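DNA mismatch repair protein MUTS (Thermus aquaticus, PDB 1EWQ) recognises mismatched base pairs in DNA and, as a weak ATPase, takes part in their repair. Local coordinates at residues S164-A176 / Y244-R258. Sequence-based numbering, arbitrary orientation.
Sequences SALYDELFRHRPA and YDPGAFMRLPEATLR. With EDO (1,2-ethanediol), chain G.
F171 and R172, neighbours on helix 164-173, fill the closely packed part of this contact with the loop and helix start of 244-258. The F171 side chain swings out opposite its own amide nitrogen (chi1 -175°), which carries the ring to E254, whose chain lies across one face with its carboxylate 16° from the ring plane. R174 CD lies on the opposite face, and the branched end of L257 fills the ring edge, its CD1 3.9 Å from F171 CD2. A flat aromatic suits this slot between the methylenes of E254 and those of R174, from its own segment.

R172 is long enough to span to the loop before helix 254-258. Its NH2 gives an in-plane hydrogen bond to M250 O (3.0 Å), and its NH1 forms a salt bridge with E169 OE2 (2.6 Å), which together fix the guanidinium's orientation. NH1 also donates to a water that bonds P246 O. An ethanediol, probably from crystallisation, lies over one R172 face and bonds L252 O. The long phenol of Y244 carries its OH to the other carboxylate oxygen, E169 OE1, on its anti side (2.7 Å), tying the helix to the loop.

D168 has a short carboxylate that lets OD1 accept from E254 N, just after P253 at the N-cap position, at 2.8 Å and nearly straight at 172°, but from well above the carboxylate plane.

On the more open side, a water bridges D168 OD1 and A255 N, and exposed R258 pairs with E254 OE2, whereas R197 takes E254 OE1. The contact thus joins a helix of MutS domain II to the chain leading away from its sheet; with E169 and R172 buried as partners, their charges probably balance each other, and D168 probably steadies the new helix's amino end.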
ATOM      1  N   SER C 164      -4.622 -27.177 -14.528  1.00 36.16           N
ATOM      2  CA  SER C 164      -3.273 -26.638 -14.508  1.00 35.36           C
ATOM      3  C   SER C 164      -3.047 -25.715 -15.703  1.00 34.72           C
ATOM      4  O   SER C 164      -2.595 -24.582 -15.542  1.00 34.63           O
ATOM      5  CB  SER C 164      -2.258 -27.778 -14.558  1.00 35.62           C
ATOM      6  OG  SER C 164      -1.377 -27.699 -13.461  1.00 36.68           O
ATOM      7  N   ALA C 165      -3.358 -26.213 -16.896  1.00 33.87           N
ATOM      8  CA  ALA C 165      -3.186 -25.445 -18.121  1.00 33.20           C
ATOM      9  C   ALA C 165      -4.114 -24.238 -18.128  1.00 32.49           C
ATOM     10  O   ALA C 165      -3.754 -23.171 -18.621  1.00 32.52           O
ATOM     11  CB  ALA C 165      -3.450 -26.320 -19.335  1.00 33.11           C
ATOM     12  N   LEU C 166      -5.313 -24.404 -17.588  1.00 31.69           N
ATOM     13  CA  LEU C 166      -6.245 -23.288 -17.534  1.00 31.20           C
ATOM     14  C   LEU C 166      -5.587 -22.177 -16.730  1.00 30.69           C
ATOM     15  O   LEU C 166      -5.415 -21.066 -17.222  1.00 30.29           O
ATOM     16  CB  LEU C 166      -7.554 -23.688 -16.852  1.00 31.10           C
ATOM     17  CG  LEU C 166      -8.413 -22.483 -16.439  1.00 31.79           C
ATOM     18  CD1 LEU C 166      -8.933 -21.760 -17.693  1.00 31.22           C
ATOM     19  CD2 LEU C 166      -9.559 -22.951 -15.553  1.00 31.69           C
ATOM     20  N   TYR C 167      -5.219 -22.489 -15.491  1.00 30.25           N
ATOM     21  CA  TYR C 167      -4.585 -21.504 -14.633  1.00 30.38           C
ATOM     22  C   TYR C 167      -3.384 -20.838 -15.293  1.00 29.81           C
ATOM     23  O   TYR C 167      -3.243 -19.619 -15.208  1.00 29.82           O
ATOM     24  CB  TYR C 167      -4.180 -22.126 -13.293  1.00 31.53           C
ATOM     25  CG  TYR C 167      -5.363 -22.449 -12.389  1.00 32.76           C
ATOM     26  CD1 TYR C 167      -6.664 -22.075 -12.743  1.00 33.41           C
ATOM     27  CD2 TYR C 167      -5.181 -23.129 -11.187  1.00 33.25           C
ATOM     28  CE1 TYR C 167      -7.762 -22.379 -11.921  1.00 34.07           C
ATOM     29  CE2 TYR C 167      -6.262 -23.434 -10.360  1.00 34.22           C
ATOM     30  CZ  TYR C 167      -7.549 -23.057 -10.734  1.00 34.38           C
ATOM     31  OH  TYR C 167      -8.616 -23.383  -9.924  1.00 35.37           O
ATOM     32  N   ASP C 168      -2.531 -21.613 -15.961  1.00 28.67           N
ATOM     33  CA  ASP C 168      -1.376 -21.012 -16.622  1.00 28.38           C
ATOM     34  C   ASP C 168      -1.783 -20.061 -17.736  1.00 27.83           C
ATOM     35  O   ASP C 168      -1.183 -19.003 -17.897  1.00 27.40           O
ATOM     36  CB  ASP C 168      -0.441 -22.073 -17.206  1.00 28.18           C
ATOM     37  CG  ASP C 168       0.432 -22.721 -16.161  1.00 28.08           C
ATOM     38  OD1 ASP C 168       0.732 -22.071 -15.141  1.00 28.14           O
ATOM     39  OD2 ASP C 168       0.836 -23.878 -16.374  1.00 28.18           O
ATOM     40  N   GLU C 169      -2.793 -20.442 -18.513  1.00 27.75           N
ATOM     41  CA  GLU C 169      -3.249 -19.590 -19.603  1.00 27.44           C
ATOM     42  C   GLU C 169      -3.791 -18.298 -19.037  1.00 26.99           C
ATOM     43  O   GLU C 169      -3.588 -17.229 -19.600  1.00 26.35           O
ATOM     44  CB  GLU C 169      -4.354 -20.263 -20.426  1.00 27.42           C
ATOM     45  CG  GLU C 169      -3.886 -20.899 -21.710  1.00 27.95           C
ATOM     46  CD  GLU C 169      -3.035 -19.975 -22.571  1.00 27.90           C
ATOM     47  OE1 GLU C 169      -3.543 -18.978 -23.114  1.00 27.95           O
ATOM     48  OE2 GLU C 169      -1.838 -20.260 -22.698  1.00 28.77           O
ATOM     49  N   LEU C 170      -4.487 -18.411 -17.915  1.00 27.08           N
ATOM     50  CA  LEU C 170      -5.076 -17.251 -17.261  1.00 27.28           C
ATOM     51  C   LEU C 170      -3.967 -16.331 -16.745  1.00 26.95           C
ATOM     52  O   LEU C 170      -3.989 -15.125 -16.986  1.00 26.76           O
ATOM     53  CB  LEU C 170      -5.985 -17.709 -16.106  1.00 28.03           C
ATOM     54  CG  LEU C 170      -6.917 -16.722 -15.376  1.00 28.45           C
ATOM     55  CD1 LEU C 170      -6.098 -15.633 -14.733  1.00 29.27           C
ATOM     56  CD2 LEU C 170      -7.911 -16.126 -16.341  1.00 28.31           C
ATOM     57  N   PHE C 171      -2.981 -16.904 -16.062  1.00 26.44           N
ATOM     58  CA  PHE C 171      -1.894 -16.101 -15.516  1.00 26.07           C
ATOM     59  C   PHE C 171      -1.088 -15.311 -16.553  1.00 26.04           C
ATOM     60  O   PHE C 171      -0.805 -14.133 -16.348  1.00 25.93           O
ATOM     61  CB  PHE C 171      -0.928 -16.964 -14.724  1.00 26.00           C
ATOM     62  CG  PHE C 171       0.129 -16.176 -14.038  1.00 26.03           C
ATOM     63  CD1 PHE C 171      -0.116 -15.608 -12.795  1.00 26.04           C
ATOM     64  CD2 PHE C 171       1.354 -15.947 -14.654  1.00 26.04           C
ATOM     65  CE1 PHE C 171       0.840 -14.822 -12.176  1.00 26.04           C
ATOM     66  CE2 PHE C 171       2.321 -15.155 -14.037  1.00 26.25           C
ATOM     67  CZ  PHE C 171       2.064 -14.594 -12.801  1.00 25.65           C
ATOM     68  N   ARG C 172      -0.705 -15.948 -17.654  1.00 25.75           N
ATOM     69  CA  ARG C 172       0.070 -15.231 -18.661  1.00 26.25           C
ATOM     70  C   ARG C 172      -0.685 -14.013 -19.213  1.00 25.92           C
ATOM     71  O   ARG C 172      -0.074 -13.117 -19.780  1.00 26.17           O
ATOM     72  CB  ARG C 172       0.503 -16.170 -19.811  1.00 26.82           C
ATOM     73  CG  ARG C 172      -0.505 -17.248 -20.177  1.00 27.71           C
ATOM     74  CD  ARG C 172      -0.279 -17.935 -21.543  1.00 28.63           C
ATOM     75  NE  ARG C 172       1.117 -18.073 -21.971  1.00 29.21           N
ATOM     76  CZ  ARG C 172       1.551 -19.040 -22.784  1.00 29.63           C
ATOM     77  NH1 ARG C 172       0.695 -19.955 -23.236  1.00 29.89           N
ATOM     78  NH2 ARG C 172       2.824 -19.087 -23.173  1.00 28.10           N
ATOM     79  N   HIS C 173      -2.005 -13.968 -19.043  1.00 25.53           N
ATOM     80  CA  HIS C 173      -2.780 -12.829 -19.537  1.00 25.42           C
ATOM     81  C   HIS C 173      -3.025 -11.774 -18.476  1.00 25.97           C
ATOM     82  O   HIS C 173      -3.403 -10.654 -18.799  1.00 26.04           O
ATOM     83  CB  HIS C 173      -4.124 -13.287 -20.101  1.00 24.91           C
ATOM     84  CG  HIS C 173      -4.013 -14.045 -21.387  1.00 23.90           C
ATOM     85  ND1 HIS C 173      -3.987 -13.424 -22.618  1.00 23.93           N
ATOM     86  CD2 HIS C 173      -3.880 -15.368 -21.630  1.00 23.03           C
ATOM     87  CE1 HIS C 173      -3.844 -14.336 -23.563  1.00 23.32           C
ATOM     88  NE2 HIS C 173      -3.775 -15.524 -22.989  1.00 23.56           N
ATOM     89  N   ARG C 174      -2.804 -12.130 -17.214  1.00 26.81           N
ATOM     90  CA  ARG C 174      -3.012 -11.214 -16.109  1.00 27.86           C
ATOM     91  C   ARG C 174      -4.288 -10.388 -16.294  1.00 28.23           C
ATOM     92  O   ARG C 174      -4.243  -9.159 -16.419  1.00 28.45           O
ATOM     93  CB  ARG C 174      -1.785 -10.300 -15.949  1.00 29.12           C
ATOM     94  CG  ARG C 174      -0.526 -11.027 -15.414  1.00 30.93           C
ATOM     95  CD  ARG C 174      -0.736 -11.592 -13.987  1.00 32.43           C
ATOM     96  NE  ARG C 174      -1.892 -12.483 -13.930  1.00 34.13           N
ATOM     97  CZ  ARG C 174      -2.500 -12.894 -12.818  1.00 35.12           C
ATOM     98  NH1 ARG C 174      -2.067 -12.510 -11.616  1.00 36.25           N
ATOM     99  NH2 ARG C 174      -3.570 -13.671 -12.910  1.00 34.78           N
ATOM    100  N   PRO C 175      -5.451 -11.061 -16.309  1.00 28.29           N
ATOM    101  CA  PRO C 175      -6.746 -10.395 -16.481  1.00 27.86           C
ATOM    102  C   PRO C 175      -6.961  -9.414 -15.344  1.00 27.95           C
ATOM    103  O   PRO C 175      -6.405  -9.589 -14.267  1.00 27.81           O
ATOM    104  CB  PRO C 175      -7.734 -11.549 -16.424  1.00 27.82           C
ATOM    105  CG  PRO C 175      -7.086 -12.460 -15.423  1.00 28.19           C
ATOM    106  CD  PRO C 175      -5.636 -12.454 -15.870  1.00 28.06           C
ATOM    107  N   ALA C 176      -7.763  -8.386 -15.580  1.00 27.72           N
ATOM    108  CA  ALA C 176      -8.028  -7.397 -14.547  1.00 28.09           C
ATOM    109  C   ALA C 176      -9.320  -7.742 -13.812  1.00 28.02           C
ATOM    110  O   ALA C 176      -9.569  -7.261 -12.704  1.00 28.20           O
ATOM    111  CB  ALA C 176      -8.127  -5.997 -15.173  1.00 28.09           C
ATOM    112  N   TYR C 244      -7.940 -19.833 -30.412  1.00 26.87           N
ATOM    113  CA  TYR C 244      -6.543 -20.206 -30.619  1.00 26.69           C
ATOM    114  C   TYR C 244      -6.106 -21.498 -29.935  1.00 26.92           C
ATOM    115  O   TYR C 244      -6.891 -22.154 -29.244  1.00 26.75           O
ATOM    116  CB  TYR C 244      -5.628 -19.045 -30.191  1.00 26.74           C
ATOM    117  CG  TYR C 244      -5.612 -18.756 -28.705  1.00 26.19           C
ATOM    118  CD1 TYR C 244      -4.620 -19.292 -27.888  1.00 26.08           C
ATOM    119  CD2 TYR C 244      -6.596 -17.952 -28.110  1.00 26.22           C
ATOM    120  CE1 TYR C 244      -4.599 -19.043 -26.518  1.00 25.84           C
ATOM    121  CE2 TYR C 244      -6.588 -17.698 -26.735  1.00 25.54           C
ATOM    122  CZ  TYR C 244      -5.581 -18.249 -25.954  1.00 25.82           C
ATOM    123  OH  TYR C 244      -5.536 -18.005 -24.611  1.00 25.98           O
ATOM    124  N   ASP C 245      -4.846 -21.860 -30.152  1.00 26.75           N
ATOM    125  CA  ASP C 245      -4.277 -23.063 -29.571  1.00 27.18           C
ATOM    126  C   ASP C 245      -2.963 -22.751 -28.866  1.00 27.10           C
ATOM    127  O   ASP C 245      -1.958 -22.469 -29.511  1.00 27.03           O
ATOM    128  CB  ASP C 245      -4.038 -24.106 -30.659  1.00 27.37           C
ATOM    129  CG  ASP C 245      -3.433 -25.387 -30.118  1.00 27.90           C
ATOM    130  OD1 ASP C 245      -3.284 -25.525 -28.877  1.00 27.81           O
ATOM    131  OD2 ASP C 245      -3.110 -26.261 -30.947  1.00 28.67           O
ATOM    132  N   PRO C 246      -2.956 -22.803 -27.522  1.00 27.14           N
ATOM    133  CA  PRO C 246      -1.736 -22.519 -26.757  1.00 26.83           C
ATOM    134  C   PRO C 246      -0.642 -23.534 -27.062  1.00 26.32           C
ATOM    135  O   PRO C 246       0.546 -23.247 -26.919  1.00 26.41           O
ATOM    136  CB  PRO C 246      -2.217 -22.574 -25.309  1.00 27.02           C
ATOM    137  CG  PRO C 246      -3.363 -23.552 -25.370  1.00 27.41           C
ATOM    138  CD  PRO C 246      -4.078 -23.124 -26.626  1.00 27.15           C
ATOM    139  N   GLY C 247      -1.053 -24.712 -27.515  1.00 26.21           N
ATOM    140  CA  GLY C 247      -0.091 -25.747 -27.848  1.00 25.86           C
ATOM    141  C   GLY C 247       0.736 -25.379 -29.067  1.00 25.85           C
ATOM    142  O   GLY C 247       1.751 -26.009 -29.349  1.00 26.30           O
ATOM    143  N   ALA C 248       0.306 -24.356 -29.795  1.00 25.87           N
ATOM    144  CA  ALA C 248       1.017 -23.927 -30.989  1.00 25.83           C
ATOM    145  C   ALA C 248       2.121 -22.916 -30.678  1.00 25.48           C
ATOM    146  O   ALA C 248       2.808 -22.446 -31.575  1.00 25.51           O
ATOM    147  CB  ALA C 248       0.029 -23.335 -31.999  1.00 25.82           C
ATOM    148  N   PHE C 249       2.280 -22.582 -29.402  1.00 25.24           N
ATOM    149  CA  PHE C 249       3.303 -21.633 -28.991  1.00 24.83           C
ATOM    150  C   PHE C 249       4.150 -22.216 -27.868  1.00 24.97           C
ATOM    151  O   PHE C 249       3.879 -23.303 -27.366  1.00 24.77           O
ATOM    152  CB  PHE C 249       2.660 -20.329 -28.499  1.00 24.58           C
ATOM    153  CG  PHE C 249       1.722 -19.707 -29.485  1.00 24.07           C
ATOM    154  CD1 PHE C 249       0.353 -19.976 -29.430  1.00 23.89           C
ATOM    155  CD2 PHE C 249       2.202 -18.857 -30.478  1.00 23.72           C
ATOM    156  CE1 PHE C 249      -0.524 -19.406 -30.352  1.00 23.75           C
ATOM    157  CE2 PHE C 249       1.337 -18.284 -31.400  1.00 24.10           C
ATOM    158  CZ  PHE C 249      -0.032 -18.558 -31.339  1.00 23.61           C
HETATM  159  N   MSE C 250       5.186 -21.491 -27.477  1.00 25.25           N
HETATM  160  CA  MSE C 250       6.027 -21.956 -26.386  1.00 25.54           C
HETATM  161  C   MSE C 250       5.241 -21.885 -25.083  1.00 25.53           C
HETATM  162  O   MSE C 250       4.596 -20.877 -24.784  1.00 25.61           O
HETATM  163  CB  MSE C 250       7.275 -21.093 -26.245  1.00 26.17           C
HETATM  164  CG  MSE C 250       8.158 -21.526 -25.085  1.00 26.77           C
HETATM  165 SE   MSE C 250       9.448 -20.189 -24.577  1.00 29.04          SE
HETATM  166  CE  MSE C 250      10.784 -20.537 -25.880  1.00 26.05           C
ATOM    167  N   ARG C 251       5.304 -22.958 -24.309  1.00 25.48           N
ATOM    168  CA  ARG C 251       4.626 -23.014 -23.022  1.00 25.43           C
ATOM    169  C   ARG C 251       5.431 -22.220 -21.983  1.00 25.02           C
ATOM    170  O   ARG C 251       6.647 -22.407 -21.853  1.00 24.33           O
ATOM    171  CB  ARG C 251       4.514 -24.467 -22.556  1.00 26.65           C
ATOM    172  CG  ARG C 251       3.738 -25.394 -23.484  1.00 28.94           C
ATOM    173  CD  ARG C 251       2.254 -25.135 -23.358  1.00 31.43           C
ATOM    174  NE  ARG C 251       1.450 -26.127 -24.064  1.00 33.13           N
ATOM    175  CZ  ARG C 251       0.141 -26.295 -23.879  1.00 33.63           C
ATOM    176  NH1 ARG C 251      -0.523 -25.540 -23.006  1.00 33.36           N
ATOM    177  NH2 ARG C 251      -0.500 -27.226 -24.568  1.00 34.55           N
ATOM    178  N   LEU C 252       4.745 -21.346 -21.246  1.00 24.40           N
ATOM    179  CA  LEU C 252       5.365 -20.547 -20.187  1.00 24.49           C
ATOM    180  C   LEU C 252       4.510 -20.603 -18.914  1.00 24.41           C
ATOM    181  O   LEU C 252       3.739 -19.687 -18.627  1.00 24.41           O
ATOM    182  CB  LEU C 252       5.527 -19.090 -20.627  1.00 24.24           C
ATOM    183  CG  LEU C 252       6.534 -18.799 -21.743  1.00 24.69           C
ATOM    184  CD1 LEU C 252       6.447 -17.323 -22.116  1.00 24.56           C
ATOM    185  CD2 LEU C 252       7.936 -19.158 -21.296  1.00 24.02           C
ATOM    186  N   PRO C 253       4.628 -21.693 -18.146  1.00 24.06           N
ATOM    187  CA  PRO C 253       3.858 -21.844 -16.907  1.00 23.69           C
ATOM    188  C   PRO C 253       4.017 -20.626 -16.003  1.00 23.49           C
ATOM    189  O   PRO C 253       4.985 -19.874 -16.125  1.00 23.11           O
ATOM    190  CB  PRO C 253       4.462 -23.099 -16.275  1.00 23.84           C
ATOM    191  CG  PRO C 253       4.853 -23.912 -17.456  1.00 24.00           C
ATOM    192  CD  PRO C 253       5.467 -22.879 -18.391  1.00 24.25           C
ATOM    193  N   GLU C 254       3.063 -20.435 -15.097  1.00 23.34           N
ATOM    194  CA  GLU C 254       3.127 -19.325 -14.159  1.00 23.49           C
ATOM    195  C   GLU C 254       4.426 -19.374 -13.348  1.00 22.91           C
ATOM    196  O   GLU C 254       5.076 -18.351 -13.136  1.00 22.72           O
ATOM    197  CB  GLU C 254       1.936 -19.364 -13.194  1.00 23.88           C
ATOM    198  CG  GLU C 254       1.943 -18.214 -12.183  1.00 25.15           C
ATOM    199  CD  GLU C 254       0.759 -18.263 -11.224  1.00 25.94           C
ATOM    200  OE1 GLU C 254      -0.352 -18.653 -11.662  1.00 26.03           O
ATOM    201  OE2 GLU C 254       0.943 -17.891 -10.042  1.00 26.46           O
ATOM    202  N   ALA C 255       4.797 -20.563 -12.892  1.00 22.51           N
ATOM    203  CA  ALA C 255       6.014 -20.716 -12.096  1.00 22.42           C
ATOM    204  C   ALA C 255       7.222 -20.156 -12.841  1.00 22.51           C
ATOM    205  O   ALA C 255       8.081 -19.499 -12.256  1.00 22.56           O
ATOM    206  CB  ALA C 255       6.238 -22.188 -11.765  1.00 22.42           C
ATOM    207  N   THR C 256       7.268 -20.421 -14.141  1.00 22.30           N
ATOM    208  CA  THR C 256       8.353 -19.961 -14.998  1.00 21.93           C
ATOM    209  C   THR C 256       8.330 -18.449 -15.191  1.00 22.09           C
ATOM    210  O   THR C 256       9.351 -17.779 -15.035  1.00 21.77           O
ATOM    211  CB  THR C 256       8.268 -20.634 -16.380  1.00 21.64           C
ATOM    212  OG1 THR C 256       8.530 -22.033 -16.240  1.00 21.12           O
ATOM    213  CG2 THR C 256       9.261 -20.009 -17.348  1.00 21.38           C
ATOM    214  N   LEU C 257       7.166 -17.918 -15.553  1.00 22.38           N
ATOM    215  CA  LEU C 257       7.031 -16.480 -15.753  1.00 23.01           C
ATOM    216  C   LEU C 257       7.446 -15.749 -14.487  1.00 23.66           C
ATOM    217  O   LEU C 257       8.070 -14.693 -14.567  1.00 24.08           O
ATOM    218  CB  LEU C 257       5.593 -16.113 -16.131  1.00 22.48           C
ATOM    219  CG  LEU C 257       5.169 -16.502 -17.551  1.00 22.21           C
ATOM    220  CD1 LEU C 257       3.716 -16.177 -17.761  1.00 21.35           C
ATOM    221  CD2 LEU C 257       6.032 -15.761 -18.560  1.00 21.73           C
ATOM    222  N   ARG C 258       7.115 -16.321 -13.328  1.00 23.85           N
ATOM    223  CA  ARG C 258       7.469 -15.728 -12.036  1.00 24.75           C
ATOM    224  C   ARG C 258       8.953 -15.891 -11.715  1.00 24.99           C
ATOM    225  O   ARG C 258       9.605 -14.931 -11.291  1.00 24.94           O
ATOM    226  CB  ARG C 258       6.656 -16.359 -10.892  1.00 25.22           C
ATOM    227  CG  ARG C 258       5.203 -15.895 -10.773  1.00 26.71           C
ATOM    228  CD  ARG C 258       4.493 -16.588  -9.603  1.00 27.63           C
ATOM    229  NE  ARG C 258       3.157 -16.051  -9.349  1.00 28.84           N
ATOM    230  CZ  ARG C 258       2.915 -14.820  -8.894  1.00 29.33           C
ATOM    231  NH1 ARG C 258       3.920 -13.992  -8.643  1.00 29.79           N
ATOM    232  NH2 ARG C 258       1.669 -14.414  -8.684  1.00 29.65           N
TER
HETATM  233  C1  EDO G 902       1.840 -22.495 -20.875  1.00 64.10           C
HETATM  234  O1  EDO G 902       1.540 -23.756 -20.231  1.00 64.27           O
HETATM  235  C2  EDO G 902       0.872 -21.436 -20.423  1.00 64.61           C
HETATM  236  O2  EDO G 902       1.592 -20.267 -20.079  1.00 64.51           O
HETATM  237  O   HOH W   1       2.741 -22.640 -13.053  1.00 30.53           O
HETATM  238  O   HOH W   2       1.424 -21.674 -24.933  1.00 34.99           O